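Local structure of 4-hydroxy-tetrahydrodipicolinate synthase (Thermotoga maritima, 1O5K) at residues Ala269-Met274 with Leu296-Leu300. The protein catalyses the condensation of pyruvate with (S)-aspartate-beta-semialdehyde to 4-hydroxy-tetrahydrodipicolinate, a step of lysine biosynthesis through the diaminopimelate pathway. Numbering follows the deposited sequence.
Sequences AALNLM and LRNVL
L273 reaches from its helix to the backbone of helix 296-300, where L296, R297 and L300 receive it. L273 CB lies 4.4 Å from L300 CD1; CG splits the side chain, one methyl to the helix backbone and one to the guanidinium. L273 CD1 rests on that backbone, 3.8 Å from R297 N, and touches L296 CB (4.1 Å) and L300 CD1. L273 CD2 turns to the guanidinium, 3.7 Å from R297 NH2, in van der Waals contact. The side chain of R297 crosses that of L273 at about a right angle: it bends at chi3 (-79°), bringing NE and NH2 alongside CD2 at the exposed border. On the more buried side, the two alanines present short side chains to leucine methyls: L296 CD1 meets A269 CB at 3.9 Å, while L300 CD1 packs against A270 CB at 4.1 Å. L300 CD1 also reaches M274 CG (4.2 Å). The short helix segments cross at -63°, their axes 10.2 Å apart. This largely apolar packing joins helices 265-273 and 290-302 in the C-terminal helical region that follows the TIM barrel. Helix 241-257 adds A257 against L296 and L254 against L300, while M274 touches Y41 of barrel helix 32-44.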
ATOM      1  N   ALA A 269       1.493  19.044 -22.815  1.00 22.15           N
ATOM      2  CA  ALA A 269       0.286  19.893 -23.026  1.00 24.00           C
ATOM      3  C   ALA A 269       0.546  21.338 -22.545  1.00 22.36           C
ATOM      4  O   ALA A 269       0.177  22.287 -23.203  1.00 22.90           O
ATOM      5  CB  ALA A 269      -0.954  19.279 -22.381  1.00 25.04           C
ATOM      6  N   ALA A 270       1.247  21.468 -21.426  1.00 22.21           N
ATOM      7  CA  ALA A 270       1.685  22.744 -20.879  1.00 22.41           C
ATOM      8  C   ALA A 270       2.628  23.512 -21.839  1.00 23.93           C
ATOM      9  O   ALA A 270       2.419  24.701 -22.129  1.00 20.93           O
ATOM     10  CB  ALA A 270       2.367  22.508 -19.492  1.00 24.83           C
ATOM     11  N   LEU A 271       3.656  22.833 -22.345  1.00 21.03           N
ATOM     12  CA  LEU A 271       4.582  23.442 -23.322  1.00 21.05           C
ATOM     13  C   LEU A 271       3.850  23.877 -24.585  1.00 24.39           C
ATOM     14  O   LEU A 271       4.139  24.957 -25.180  1.00 22.64           O
ATOM     15  CB  LEU A 271       5.713  22.475 -23.626  1.00 23.69           C
ATOM     16  CG  LEU A 271       6.700  22.385 -22.429  1.00 20.27           C
ATOM     17  CD1 LEU A 271       7.586  21.182 -22.640  1.00 25.61           C
ATOM     18  CD2 LEU A 271       7.529  23.608 -22.326  1.00 26.18           C
ATOM     19  N   ASN A 272       2.872  23.092 -24.990  1.00 24.32           N
ATOM     20  CA  ASN A 272       2.065  23.505 -26.143  1.00 24.54           C
ATOM     21  C   ASN A 272       1.218  24.773 -25.870  1.00 25.66           C
ATOM     22  O   ASN A 272       1.137  25.720 -26.715  1.00 22.34           O
ATOM     23  CB  ASN A 272       1.164  22.348 -26.581  1.00 23.19           C
ATOM     24  CG  ASN A 272       0.251  22.711 -27.727  1.00 25.11           C
ATOM     25  OD1 ASN A 272      -0.959  22.717 -27.567  1.00 24.61           O
ATOM     26  ND2 ASN A 272       0.820  22.985 -28.904  1.00 23.36           N
ATOM     27  N   LEU A 273       0.560  24.810 -24.714  1.00 24.79           N
ATOM     28  CA  LEU A 273      -0.217  25.993 -24.337  1.00 25.85           C
ATOM     29  C   LEU A 273       0.695  27.225 -24.371  1.00 24.96           C
ATOM     30  O   LEU A 273       0.297  28.290 -24.803  1.00 23.51           O
ATOM     31  CB  LEU A 273      -0.816  25.827 -22.944  1.00 25.75           C
ATOM     32  CG  LEU A 273      -2.010  24.893 -22.817  1.00 22.40           C
ATOM     33  CD1 LEU A 273      -2.321  24.614 -21.351  1.00 28.54           C
ATOM     34  CD2 LEU A 273      -3.245  25.442 -23.486  1.00 30.57           C
ATOM     35  N   MET A 274       1.945  27.037 -23.951  1.00 24.73           N
ATOM     36  CA  MET A 274       2.898  28.123 -23.890  1.00 26.67           C
ATOM     37  C   MET A 274       3.495  28.473 -25.261  1.00 29.81           C
ATOM     38  O   MET A 274       4.209  29.444 -25.364  1.00 28.87           O
ATOM     39  CB  MET A 274       4.010  27.810 -22.875  1.00 24.88           C
ATOM     40  CG  MET A 274       3.474  27.865 -21.458  1.00 24.86           C
ATOM     41  SD  MET A 274       4.657  27.136 -20.261  1.00 31.04           S
ATOM     42  CE  MET A 274       5.602  28.533 -20.023  1.00 31.65           C
ATOM     43  N   LEU A 296      -4.117  22.728 -16.360  1.00 25.65           N
ATOM     44  CA  LEU A 296      -2.835  23.330 -16.672  1.00 26.41           C
ATOM     45  C   LEU A 296      -3.002  24.819 -17.082  1.00 25.53           C
ATOM     46  O   LEU A 296      -2.241  25.675 -16.613  1.00 27.44           O
ATOM     47  CB  LEU A 296      -2.150  22.546 -17.772  1.00 26.36           C
ATOM     48  CG  LEU A 296      -1.712  21.149 -17.347  1.00 26.26           C
ATOM     49  CD1 LEU A 296      -1.411  20.403 -18.641  1.00 27.67           C
ATOM     50  CD2 LEU A 296      -0.508  21.220 -16.400  1.00 25.90           C
ATOM     51  N   ARG A 297      -3.979  25.135 -17.940  1.00 24.54           N
ATOM     52  CA  ARG A 297      -4.133  26.505 -18.429  1.00 28.69           C
ATOM     53  C   ARG A 297      -4.321  27.455 -17.233  1.00 30.16           C
ATOM     54  O   ARG A 297      -3.686  28.536 -17.138  1.00 31.66           O
ATOM     55  CB  ARG A 297      -5.317  26.616 -19.407  1.00 28.29           C
ATOM     56  CG  ARG A 297      -5.274  27.880 -20.212  1.00 31.16           C
ATOM     57  CD  ARG A 297      -6.453  28.149 -21.105  1.00 34.27           C
ATOM     58  NE  ARG A 297      -6.413  27.375 -22.345  1.00 32.89           N
ATOM     59  CZ  ARG A 297      -7.080  26.258 -22.555  1.00 32.19           C
ATOM     60  NH1 ARG A 297      -7.865  25.734 -21.618  1.00 33.64           N
ATOM     61  NH2 ARG A 297      -6.962  25.648 -23.728  1.00 40.11           N
ATOM     62  N   ASN A 298      -5.147  27.017 -16.290  1.00 27.31           N
ATOM     63  CA  ASN A 298      -5.448  27.802 -15.092  1.00 30.72           C
ATOM     64  C   ASN A 298      -4.249  27.986 -14.187  1.00 30.15           C
ATOM     65  O   ASN A 298      -3.951  29.087 -13.752  1.00 28.62           O
ATOM     66  CB  ASN A 298      -6.568  27.128 -14.304  1.00 31.43           C
ATOM     67  CG  ASN A 298      -7.943  27.343 -14.951  1.00 34.40           C
ATOM     68  OD1 ASN A 298      -8.138  28.278 -15.736  1.00 39.05           O
ATOM     69  ND2 ASN A 298      -8.883  26.438 -14.661  1.00 30.66           N
ATOM     70  N   VAL A 299      -3.580  26.886 -13.908  1.00 32.20           N
ATOM     71  CA  VAL A 299      -2.399  26.879 -13.068  1.00 30.91           C
ATOM     72  C   VAL A 299      -1.263  27.667 -13.719  1.00 27.98           C
ATOM     73  O   VAL A 299      -0.544  28.410 -13.027  1.00 29.99           O
ATOM     74  CB  VAL A 299      -1.954  25.420 -12.769  1.00 34.18           C
ATOM     75  CG1 VAL A 299      -0.560  25.375 -12.241  1.00 36.37           C
ATOM     76  CG2 VAL A 299      -2.897  24.759 -11.743  1.00 26.36           C
ATOM     77  N   LEU A 300      -1.078  27.513 -15.033  1.00 24.15           N
ATOM     78  CA  LEU A 300      -0.028  28.278 -15.714  1.00 28.02           C
ATOM     79  C   LEU A 300      -0.292  29.786 -15.597  1.00 29.05           C
ATOM     80  O   LEU A 300       0.634  30.557 -15.297  1.00 32.29           O
ATOM     81  CB  LEU A 300       0.170  27.846 -17.158  1.00 26.51           C
ATOM     82  CG  LEU A 300       0.746  26.441 -17.353  1.00 24.66           C
ATOM     83  CD1 LEU A 300       0.643  26.131 -18.845  1.00 27.84           C
ATOM     84  CD2 LEU A 300       2.200  26.393 -16.859  1.00 29.35           C
TER